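Local coordinates for nitrogenase molybdenum-iron protein alpha chain (Clostridium pasteurianum, PDB 4WES) that forms, with the beta chain, the molybdenum-iron component of nitrogenase, which reduces dinitrogen to ammonia at an iron-sulfur-molybdenum cluster carrying homocitrate, at residues Lys283-Gly288 with Ser348-Asn353; Ala339-Gly344 with Lys479-Tyr484; Asn353-Phe358 with Val497-Glu502. All blocks are in the same frame, centred on the assembly; numbering follows the deposited sequence. Where two conformers were deposited one is given.

Interaction 1: Lys283-Gly288 with Ser348-Asn353; sequences KCNFIG and SHTYMN
I287 lays its CG2 methyl over the middle of the Y351 ring, 3.6 Å from CG2 to the ring centroid and only 10° off the normal, a CH-pi contact made face-on. The other branch of the isoleucine reaches past the methyl so that CD1 touches both Y351 CE2 and the hydroxyl OG1 of T350. The phenol oxygen at the far end of Y351 is hydrogen-bonded to Y484.

Two side-chain amides tie the backbones together on the polar side of this packing. N285 extends with CG anti to its own backbone N (chi1 -177°), which carries ND2 to the carbonyl of T350; the bond is 3.0 Å from ND2 to O, nearly straight, and uses a lone pair in the carbonyl plane. In return N353 ND2 donates to I287 O at 2.9 Å, with the acceptor close to the amide plane. A water donates to T350 O and, weakly, to I287 O, so each of these two carbonyls accepts from both an amide and the water. The N285 amide is fixed from its other end as well: OD1 accepts from I287 N in an Asx turn and from Q261, while CB of T350 packs 3.4 Å from OD1.

G288 CA passes 3.5 Å from N353 OD1, backbone against side chain. The contact thus joins the loop leaving strand 281-283, just ahead of helix 289-303, to the junction of helices 347-350 and 352-357, with helix 430-433 and strand 361-367 packed against S348 and M352.

Interaction 2: Ala339-Gly344 with Lys479-Tyr484; sequences ACLYVG and KQLHSY. With ICS (iron-sulfur-molybdenum cluster with interstitial carbon), chain F; HCA (3-hydroxy-3-carboxy-adipic acid), chain E.
L481 is the first residue of 479-484 to meet strand 338-343. Its CB lies 3.9 Å from V343 CG2, and its CD1 branch reaches both that methyl and CD2 of L341, so the leucine fits against two residues, i and i+2 on the strand. The L481 carbonyl turns elsewhere, to the guanidinium group of R347.

H482 follows, with CG anti to its carbonyl carbon (chi1 -52°), a setting that brings the imidazole alongside the end of the strand. V343 CG1 sits over the centre of one ring face, 3.5 Å from the centroid, as a CH-pi contact. The opposite face is covered nearer its rim by C5 of homocitrate, so the ring is held between a valine methyl and the organic acid. Both ring nitrogens are engaged. ND1 binds molybdenum at 2.3 Å, beside homocitrate O5 and O7, which are each 2.2 Å from the metal. On the other side NE2 donates to a water lying in the ring plane, 2.8 Å from NE2 to the water oxygen, and this water in turn donates to the carbonyl of Y342.

The strand also approaches the cluster directly: G344 N is 3.3 Å from sulfide S3A. With ND1 taken by the metal and NE2 by the water, the chain of bonds from NE2 through the water to Y342 O ties the molybdenum ligand to the strand backbone. The metal bond, the in-plane water and the two covered faces together probably fix the rotation of the ring.

Interaction 3: Asn353-Phe358 with Val497-Glu502; sequences NMLKSF and VNFGHE
F499 is the main projection of this interface, a ring pushed from helix 492-507 into a hollow formed by M354, L355 and F358. With CG anti to the backbone N (chi1 177°), the ring reaches straight across to the other helix. M354 covers one face: its chain bends at the last torsion (chi3 53°), folding CE over the ring at 3.8 Å from the centroid, while SD stands obliquely beside it at 4.5 Å in a Met-aromatic contact. The rim of the hollow comes from the other two residues. F358 brings CE2 to the edge of F499, 3.7 Å from CD1, and L355 CD2 meets the edge near CE1 and CZ.

A smaller fit lies next to it. G500 presents a bare backbone, and the end of the F358 ring settles directly on it, with CE2 3.9 Å from G500 CA.

Apolar packing therefore joins helix 352-357 to helix 492-507. V496 and L503 of the latter extend the same surface, Y490 meets F499 edge-to-face, and helix 306-334 closes in through F330 and L334 against F358.

Overall arrangement
The three contacts form one continuous body of packing beside the iron-sulfur-molybdenum cluster. Interaction 2 supplies H482, the histidine ligand of molybdenum; T350 of interaction 1 is about 7 Å from the cluster by its side chain, and F499 of interaction 3 about 12 Å. Interactions 1 and 2 meet through a probable hydrogen bond, S348 OG to V343 N, 3.0 Å, and through packing of Y351 CD1 on L481 CD2 at 3.8 Å. Interactions 1 and 3 share N353, and I287 CG2 lies 3.7 Å from M354 CE. L481 CD2 touches F499 CE2 at 4.0 Å, linking the histidine-bearing loop 479-484 to helix 492-507. The contact centres are 11 to 13 Å apart.

Interaction 1: Lys283-Gly288 with Ser348-Asn353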
loop_
_atom_site.group_PDB
_atom_site.type_symbol
_atom_site.label_atom_id
_atom_site.label_comp_id
_atom_site.label_asym_id
_atom_site.label_seq_id
_atom_site.Cartn_x
_atom_site.Cartn_y
_atom_site.Cartn_z
ATOM N N LYS A 283 37.326 12.275 29.549
ATOM C CA LYS A 283 35.944 12.448 29.118
ATOM C C LYS A 283 35.924 13.062 27.748
ATOM O O LYS A 283 36.660 13.984 27.472
ATOM C CB LYS A 283 35.201 13.335 30.124
ATOM C CG LYS A 283 33.688 13.444 29.872
ATOM C CD LYS A 283 32.978 12.132 30.187
ATOM C CE LYS A 283 31.512 12.119 29.768
ATOM N NZ LYS A 283 31.292 12.359 28.317
ATOM N N CYS A 284 35.121 12.508 26.859
ATOM C CA CYS A 284 34.935 13.069 25.518
ATOM C C CYS A 284 33.451 13.389 25.300
ATOM O O CYS A 284 32.576 12.900 26.016
ATOM C CB CYS A 284 35.387 12.103 24.418
ATOM S SG CYS A 284 34.446 10.559 24.282
ATOM N N ASN A 285 33.185 14.204 24.290
ATOM C CA ASN A 285 31.812 14.376 23.841
ATOM C C ASN A 285 31.822 14.664 22.362
ATOM O O ASN A 285 32.130 15.773 21.924
ATOM C CB ASN A 285 31.110 15.498 24.596
ATOM C CG ASN A 285 29.664 15.597 24.169
ATOM O OD1 ASN A 285 29.143 14.678 23.566
ATOM N ND2 ASN A 285 29.000 16.700 24.501
ATOM N N PHE A 286 31.432 13.657 21.594
ATOM C CA PHE A 286 31.371 13.774 20.143
ATOM C C PHE A 286 30.006 14.276 19.642
ATOM O O PHE A 286 29.728 14.189 18.455
ATOM C CB PHE A 286 31.723 12.445 19.469
ATOM C CG PHE A 286 33.176 12.101 19.548
ATOM C CD1 PHE A 286 33.663 11.214 20.504
ATOM C CD2 PHE A 286 34.061 12.641 18.642
ATOM C CE1 PHE A 286 35.022 10.926 20.551
ATOM C CE2 PHE A 286 35.406 12.325 18.692
ATOM C CZ PHE A 286 35.881 11.467 19.651
ATOM N N ILE A 287 29.182 14.845 20.529
ATOM C CA ILE A 287 27.906 15.405 20.106
ATOM C C ILE A 287 27.965 16.940 20.167
ATOM O O ILE A 287 28.356 17.532 21.184
ATOM C CB ILE A 287 26.781 14.834 20.973
ATOM C CG1 ILE A 287 26.772 13.309 20.847
ATOM C CG2 ILE A 287 25.449 15.393 20.531
ATOM C CD1 ILE A 287 26.102 12.560 21.970
ATOM N N GLY A 288 27.631 17.571 19.045
ATOM C CA GLY A 288 27.666 19.006 18.902
ATOM C C GLY A 288 28.985 19.510 18.404
ATOM O O GLY A 288 30.039 18.993 18.784
ATOM N N SER A 348 21.208 13.661 28.361
ATOM C CA SER A 348 20.693 14.948 28.844
ATOM C C SER A 348 21.780 15.992 28.888
ATOM O O SER A 348 21.516 17.184 28.721
ATOM C CB SER A 348 20.065 14.798 30.235
ATOM O OG SER A 348 19.170 13.717 30.243
ATOM N N HIS A 349 23.004 15.530 29.196
ATOM C CA HIS A 349 24.141 16.417 29.295
ATOM C C HIS A 349 24.830 16.604 27.939
ATOM O O HIS A 349 25.105 17.729 27.493
ATOM C CB HIS A 349 25.129 15.873 30.320
ATOM C CG HIS A 349 26.296 16.762 30.550
ATOM N ND1 HIS A 349 27.451 16.332 31.169
ATOM C CD2 HIS A 349 26.488 18.071 30.238
ATOM C CE1 HIS A 349 28.286 17.352 31.236
ATOM N NE2 HIS A 349 27.729 18.413 30.687
ATOM N N THR A 350 25.106 15.487 27.262
ATOM C CA THR A 350 25.946 15.593 26.065
ATOM C C THR A 350 25.284 16.371 24.917
ATOM O O THR A 350 25.994 16.925 24.094
ATOM C CB THR A 350 26.465 14.225 25.647
ATOM O OG1 THR A 350 25.355 13.375 25.441
ATOM C CG2 THR A 350 27.422 13.680 26.669
ATOM N N TYR A 351 23.939 16.398 24.860
ATOM C CA TYR A 351 23.236 17.177 23.841
ATOM C C TYR A 351 23.141 18.689 24.131
ATOM O O TYR A 351 22.710 19.457 23.275
ATOM C CB TYR A 351 21.836 16.560 23.551
ATOM C CG TYR A 351 21.964 15.427 22.559
ATOM C CD1 TYR A 351 21.694 15.649 21.225
ATOM C CD2 TYR A 351 22.384 14.162 22.944
ATOM C CE1 TYR A 351 21.898 14.660 20.292
ATOM C CE2 TYR A 351 22.587 13.138 22.014
ATOM C CZ TYR A 351 22.339 13.383 20.681
ATOM O OH TYR A 351 22.572 12.454 19.711
ATOM N N MET A 352 23.529 19.111 25.330
ATOM C CA MET A 352 23.312 20.511 25.710
ATOM C C MET A 352 24.084 21.491 24.846
ATOM O O MET A 352 23.552 22.564 24.507
ATOM C CB MET A 352 23.690 20.715 27.173
ATOM C CG MET A 352 22.612 20.203 28.109
ATOM S SD MET A 352 23.063 20.399 29.836
ATOM C CE MET A 352 21.496 20.000 30.604
ATOM N N ASN A 353 25.349 21.203 24.517
ATOM C CA ASN A 353 26.121 22.205 23.799
ATOM C C ASN A 353 25.594 22.452 22.384
ATOM O O ASN A 353 25.677 23.568 21.882
ATOM C CB ASN A 353 27.621 21.882 23.789
ATOM C CG ASN A 353 28.021 20.803 22.776
ATOM O OD1 ASN A 353 28.278 21.091 21.613
ATOM N ND2 ASN A 353 28.074 19.564 23.205
HETATM O O HOH W 1 25.698 18.659 22.168
#

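Interaction 2: Ala339-Gly344 with Lys479-Tyr484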
loop_
_atom_site.group_PDB
_atom_site.type_symbol
_atom_site.label_atom_id
_atom_site.label_comp_id
_atom_site.label_asym_id
_atom_site.label_seq_id
_atom_site.Cartn_x
_atom_site.Cartn_y
_atom_site.Cartn_z
ATOM N N ALA A 339 13.899 24.490 25.866
ATOM C CA ALA A 339 13.912 23.030 25.840
ATOM C C ALA A 339 13.992 22.450 27.235
ATOM O O ALA A 339 14.564 23.051 28.159
ATOM C CB ALA A 339 15.078 22.527 25.002
ATOM N N CYS A 340 13.504 21.213 27.340
ATOM C CA CYS A 340 13.777 20.335 28.482
ATOM C C CYS A 340 14.409 19.039 27.926
ATOM O O CYS A 340 14.085 18.641 26.823
ATOM C CB CYS A 340 12.488 20.008 29.228
ATOM S SG CYS A 340 11.476 21.415 29.698
ATOM N N LEU A 341 15.262 18.432 28.750
ATOM C CA LEU A 341 15.887 17.160 28.370
ATOM C C LEU A 341 15.759 16.140 29.469
ATOM O O LEU A 341 16.176 16.390 30.594
ATOM C CB LEU A 341 17.377 17.317 28.053
ATOM C CG LEU A 341 17.768 18.303 26.995
ATOM C CD1 LEU A 341 18.012 19.671 27.534
ATOM C CD2 LEU A 341 19.028 17.839 26.284
ATOM N N TYR A 342 15.277 14.948 29.118
ATOM C CA TYR A 342 15.157 13.876 30.080
ATOM C C TYR A 342 15.492 12.552 29.418
ATOM O O TYR A 342 14.700 12.026 28.667
ATOM C CB TYR A 342 13.758 13.799 30.724
ATOM C CG TYR A 342 13.717 12.760 31.812
ATOM C CD1 TYR A 342 14.396 12.980 32.994
ATOM C CD2 TYR A 342 13.063 11.562 31.642
ATOM C CE1 TYR A 342 14.419 12.033 33.999
ATOM C CE2 TYR A 342 13.072 10.603 32.650
ATOM C CZ TYR A 342 13.750 10.837 33.823
ATOM O OH TYR A 342 13.759 9.908 34.850
ATOM N N VAL A 343 16.690 12.060 29.683
ATOM C CA VAL A 343 17.155 10.796 29.093
ATOM C C VAL A 343 17.679 9.895 30.217
ATOM O O VAL A 343 17.281 10.054 31.366
ATOM C CB VAL A 343 18.166 10.999 27.910
ATOM C CG1 VAL A 343 17.920 9.974 26.841
ATOM C CG2 VAL A 343 18.021 12.386 27.298
ATOM N N GLY A 344 18.479 8.889 29.901
ATOM C CA GLY A 344 18.775 7.867 30.884
ATOM C C GLY A 344 19.901 8.185 31.846
ATOM O O GLY A 344 19.697 8.254 33.080
ATOM N N LYS A 479 11.138 15.303 20.632
ATOM C CA LYS A 479 12.043 14.448 19.873
ATOM C C LYS A 479 12.743 13.504 20.819
ATOM O O LYS A 479 13.173 13.876 21.920
ATOM C CB LYS A 479 13.029 15.284 19.053
ATOM C CG LYS A 479 12.374 15.988 17.847
ATOM C CD LYS A 479 11.772 15.026 16.857
ATOM C CE LYS A 479 11.254 15.634 15.572
ATOM N NZ LYS A 479 10.765 14.560 14.666
ATOM N N GLN A 480 12.873 12.256 20.376
ATOM C CA GLN A 480 13.466 11.191 21.173
ATOM C C GLN A 480 15.006 11.259 21.140
ATOM O O GLN A 480 15.622 11.209 20.077
ATOM C CB GLN A 480 13.054 9.848 20.605
ATOM C CG GLN A 480 11.559 9.587 20.642
ATOM C CD GLN A 480 11.230 8.207 20.141
ATOM O OE1 GLN A 480 11.560 7.197 20.783
ATOM N NE2 GLN A 480 10.625 8.118 18.962
ATOM N N LEU A 481 15.614 11.339 22.326
ATOM C CA LEU A 481 17.072 11.325 22.407
ATOM C C LEU A 481 17.661 9.937 22.629
ATOM O O LEU A 481 18.891 9.817 22.667
ATOM C CB LEU A 481 17.601 12.327 23.439
ATOM C CG LEU A 481 17.585 13.768 22.982
ATOM C CD1 LEU A 481 18.168 14.665 24.070
ATOM C CD2 LEU A 481 18.334 13.999 21.675
ATOM N N HIS A 482 16.837 8.902 22.779
ATOM C CA HIS A 482 17.338 7.538 22.804
ATOM C C HIS A 482 17.388 6.984 21.372
ATOM O O HIS A 482 18.454 6.697 20.820
ATOM C CB HIS A 482 16.515 6.579 23.673
ATOM C CG HIS A 482 16.218 6.982 25.077
ATOM N ND1 HIS A 482 16.705 6.291 26.174
ATOM C CD2 HIS A 482 15.337 7.900 25.559
ATOM C CE1 HIS A 482 16.120 6.764 27.258
ATOM N NE2 HIS A 482 15.295 7.747 26.914
ATOM N N SER A 483 16.220 6.853 20.758
ATOM C CA SER A 483 16.094 6.250 19.443
ATOM C C SER A 483 16.347 7.187 18.285
ATOM O O SER A 483 16.360 6.752 17.118
ATOM C CB SER A 483 14.702 5.678 19.235
ATOM O OG SER A 483 13.766 6.761 19.079
ATOM N N TYR A 484 16.458 8.483 18.584
ATOM C CA TYR A 484 16.665 9.491 17.542
ATOM C C TYR A 484 15.517 9.545 16.548
ATOM O O TYR A 484 15.680 10.006 15.428
ATOM C CB TYR A 484 17.987 9.320 16.812
ATOM C CG TYR A 484 19.244 9.329 17.645
ATOM C CD1 TYR A 484 19.316 9.947 18.879
ATOM C CD2 TYR A 484 20.419 8.784 17.133
ATOM C CE1 TYR A 484 20.500 10.031 19.576
ATOM C CE2 TYR A 484 21.612 8.862 17.829
ATOM C CZ TYR A 484 21.657 9.519 19.036
ATOM O OH TYR A 484 22.842 9.687 19.749
HETATM FE FE1 ICS F . 24.947 5.588 28.335
HETATM MO MO1 ICS F . 18.374 4.671 26.250
HETATM FE FE2 ICS F . 22.706 4.228 28.779
HETATM FE FE3 ICS F . 23.418 4.841 26.276
HETATM FE FE4 ICS F . 22.640 6.750 27.953
HETATM FE FE5 ICS F . 20.191 6.411 27.210
HETATM FE FE6 ICS F . 20.281 3.893 27.972
HETATM FE FE7 ICS F . 20.953 4.520 25.549
HETATM C CX ICS F . 21.723 5.151 27.309
HETATM S S1A ICS F . 23.399 6.006 29.991
HETATM S S1B ICS F . 18.660 5.337 28.474
HETATM S S2A ICS F . 24.553 3.457 27.706
HETATM S S2B ICS F . 21.238 2.755 29.571
HETATM S S3A ICS F . 21.095 8.359 27.899
HETATM S S3B ICS F . 19.739 2.732 26.156
HETATM S S4A ICS F . 24.405 6.870 26.492
HETATM S S4B ICS F . 19.633 6.237 25.048
HETATM S S5A ICS F . 22.710 4.150 24.272
HETATM C C1 HCA E . 16.342 0.782 27.838
HETATM C C2 HCA E . 16.485 1.046 26.336
HETATM C C3 HCA E . 16.156 2.478 25.921
HETATM C C4 HCA E . 14.638 2.724 25.815
HETATM C C5 HCA E . 14.417 4.087 25.136
HETATM C C6 HCA E . 13.102 4.785 25.306
HETATM C C7 HCA E . 16.770 2.748 24.546
HETATM O O1 HCA E . 16.417 1.730 28.631
HETATM O O2 HCA E . 16.185 -0.391 28.214
HETATM O O3 HCA E . 12.618 5.391 24.300
HETATM O O4 HCA E . 12.537 4.766 26.422
HETATM O O5 HCA E . 17.488 3.765 24.428
HETATM O O6 HCA E . 16.485 1.992 23.607
HETATM O O7 HCA E . 16.682 3.401 26.863
HETATM O O HOH W 2 13.603 9.389 28.474
#

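Interaction 3: Asn353-Phe358 with Val497-Glu502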
loop_
_atom_site.group_PDB
_atom_site.type_symbol
_atom_site.label_atom_id
_atom_site.label_comp_id
_atom_site.label_asym_id
_atom_site.label_seq_id
_atom_site.Cartn_x
_atom_site.Cartn_y
_atom_site.Cartn_z
ATOM N N ASN A 353 25.349 21.203 24.517
ATOM C CA ASN A 353 26.121 22.205 23.799
ATOM C C ASN A 353 25.594 22.452 22.384
ATOM O O ASN A 353 25.677 23.568 21.882
ATOM C CB ASN A 353 27.621 21.882 23.789
ATOM C CG ASN A 353 28.021 20.803 22.776
ATOM O OD1 ASN A 353 28.278 21.091 21.613
ATOM N ND2 ASN A 353 28.074 19.564 23.205
ATOM N N MET A 354 25.002 21.413 21.783
ATOM C CA MET A 354 24.425 21.544 20.458
ATOM C C MET A 354 23.205 22.460 20.532
ATOM O O MET A 354 23.064 23.413 19.745
ATOM C CB MET A 354 24.081 20.164 19.912
ATOM C CG MET A 354 23.505 20.233 18.514
ATOM S SD MET A 354 23.785 18.786 17.520
ATOM C CE MET A 354 23.154 17.465 18.565
ATOM N N LEU A 355 22.314 22.212 21.487
ATOM C CA LEU A 355 21.155 23.096 21.656
ATOM C C LEU A 355 21.581 24.536 21.912
ATOM O O LEU A 355 21.008 25.475 21.338
ATOM C CB LEU A 355 20.265 22.589 22.777
ATOM C CG LEU A 355 19.566 21.259 22.469
ATOM C CD1 LEU A 355 18.775 20.790 23.670
ATOM C CD2 LEU A 355 18.659 21.353 21.261
ATOM N N LYS A 356 22.601 24.715 22.752
ATOM C CA LYS A 356 23.039 26.068 23.059
ATOM C C LYS A 356 23.573 26.768 21.805
ATOM O O LYS A 356 23.281 27.945 21.583
ATOM C CB LYS A 356 24.118 26.050 24.134
ATOM C CG LYS A 356 24.501 27.444 24.607
ATOM C CD LYS A 356 25.422 27.414 25.810
ATOM C CE LYS A 356 25.826 28.829 26.220
ATOM N NZ LYS A 356 26.920 28.750 27.224
ATOM N N SER A 357 24.324 26.056 20.972
ATOM C CA SER A 357 24.792 26.627 19.726
ATOM C C SER A 357 23.670 27.024 18.779
ATOM O O SER A 357 23.809 28.010 18.036
ATOM C CB SER A 357 25.737 25.668 18.997
ATOM O OG SER A 357 26.937 25.489 19.714
ATOM N N PHE A 358 22.541 26.323 18.838
ATOM C CA PHE A 358 21.371 26.653 18.033
ATOM C C PHE A 358 20.551 27.820 18.634
ATOM O O PHE A 358 19.558 28.240 18.037
ATOM C CB PHE A 358 20.422 25.446 17.922
ATOM C CG PHE A 358 20.947 24.235 17.159
ATOM C CD1 PHE A 358 22.185 24.209 16.509
ATOM C CD2 PHE A 358 20.154 23.122 17.094
ATOM C CE1 PHE A 358 22.562 23.067 15.826
ATOM C CE2 PHE A 358 20.533 21.992 16.425
ATOM C CZ PHE A 358 21.748 21.958 15.787
ATOM N N VAL A 497 24.183 18.151 11.525
ATOM C CA VAL A 497 23.307 18.489 10.408
ATOM C C VAL A 497 22.047 17.623 10.433
ATOM O O VAL A 497 20.930 18.131 10.235
ATOM C CB VAL A 497 24.084 18.369 9.101
ATOM C CG1 VAL A 497 23.168 18.567 7.895
ATOM C CG2 VAL A 497 25.266 19.350 9.082
ATOM N N ASN A 498 22.201 16.308 10.648
ATOM C CA ASN A 498 21.038 15.436 10.690
ATOM C C ASN A 498 20.078 15.869 11.818
ATOM O O ASN A 498 18.853 15.957 11.619
ATOM C CB ASN A 498 21.461 13.998 10.854
ATOM C CG ASN A 498 22.265 13.479 9.687
ATOM O OD1 ASN A 498 22.117 13.952 8.553
ATOM N ND2 ASN A 498 23.059 12.445 9.942
ATOM N N PHE A 499 20.647 16.092 12.991
ATOM C CA PHE A 499 19.861 16.468 14.157
ATOM C C PHE A 499 19.175 17.810 13.925
ATOM O O PHE A 499 17.975 17.950 14.201
ATOM C CB PHE A 499 20.802 16.573 15.373
ATOM C CG PHE A 499 20.116 17.025 16.629
ATOM C CD1 PHE A 499 20.095 18.350 17.021
ATOM C CD2 PHE A 499 19.502 16.122 17.472
ATOM C CE1 PHE A 499 19.437 18.765 18.176
ATOM C CE2 PHE A 499 18.868 16.539 18.631
ATOM C CZ PHE A 499 18.843 17.846 18.966
ATOM N N GLY A 500 19.906 18.794 13.433
ATOM C CA GLY A 500 19.320 20.109 13.260
ATOM C C GLY A 500 18.191 20.144 12.263
ATOM O O GLY A 500 17.152 20.766 12.520
ATOM N N HIS A 501 18.328 19.457 11.142
ATOM C CA HIS A 501 17.242 19.445 10.173
ATOM C C HIS A 501 16.025 18.747 10.715
ATOM O O HIS A 501 14.891 19.159 10.441
ATOM C CB HIS A 501 17.680 18.906 8.813
ATOM C CG HIS A 501 18.417 19.912 8.000
ATOM N ND1 HIS A 501 17.837 21.087 7.563
ATOM C CD2 HIS A 501 19.716 19.951 7.621
ATOM C CE1 HIS A 501 18.748 21.783 6.903
ATOM N NE2 HIS A 501 19.902 21.133 6.951
ATOM N N GLU A 502 16.215 17.641 11.432
ATOM C CA GLU A 502 15.088 16.973 12.031
ATOM C C GLU A 502 14.379 17.868 13.044
ATOM O O GLU A 502 13.138 17.834 13.176
ATOM C CB GLU A 502 15.507 15.634 12.636
ATOM C CG GLU A 502 15.777 14.586 11.571
ATOM C CD GLU A 502 14.537 14.092 10.832
ATOM O OE1 GLU A 502 13.481 14.122 11.404
ATOM O OE2 GLU A 502 14.702 13.591 9.704
#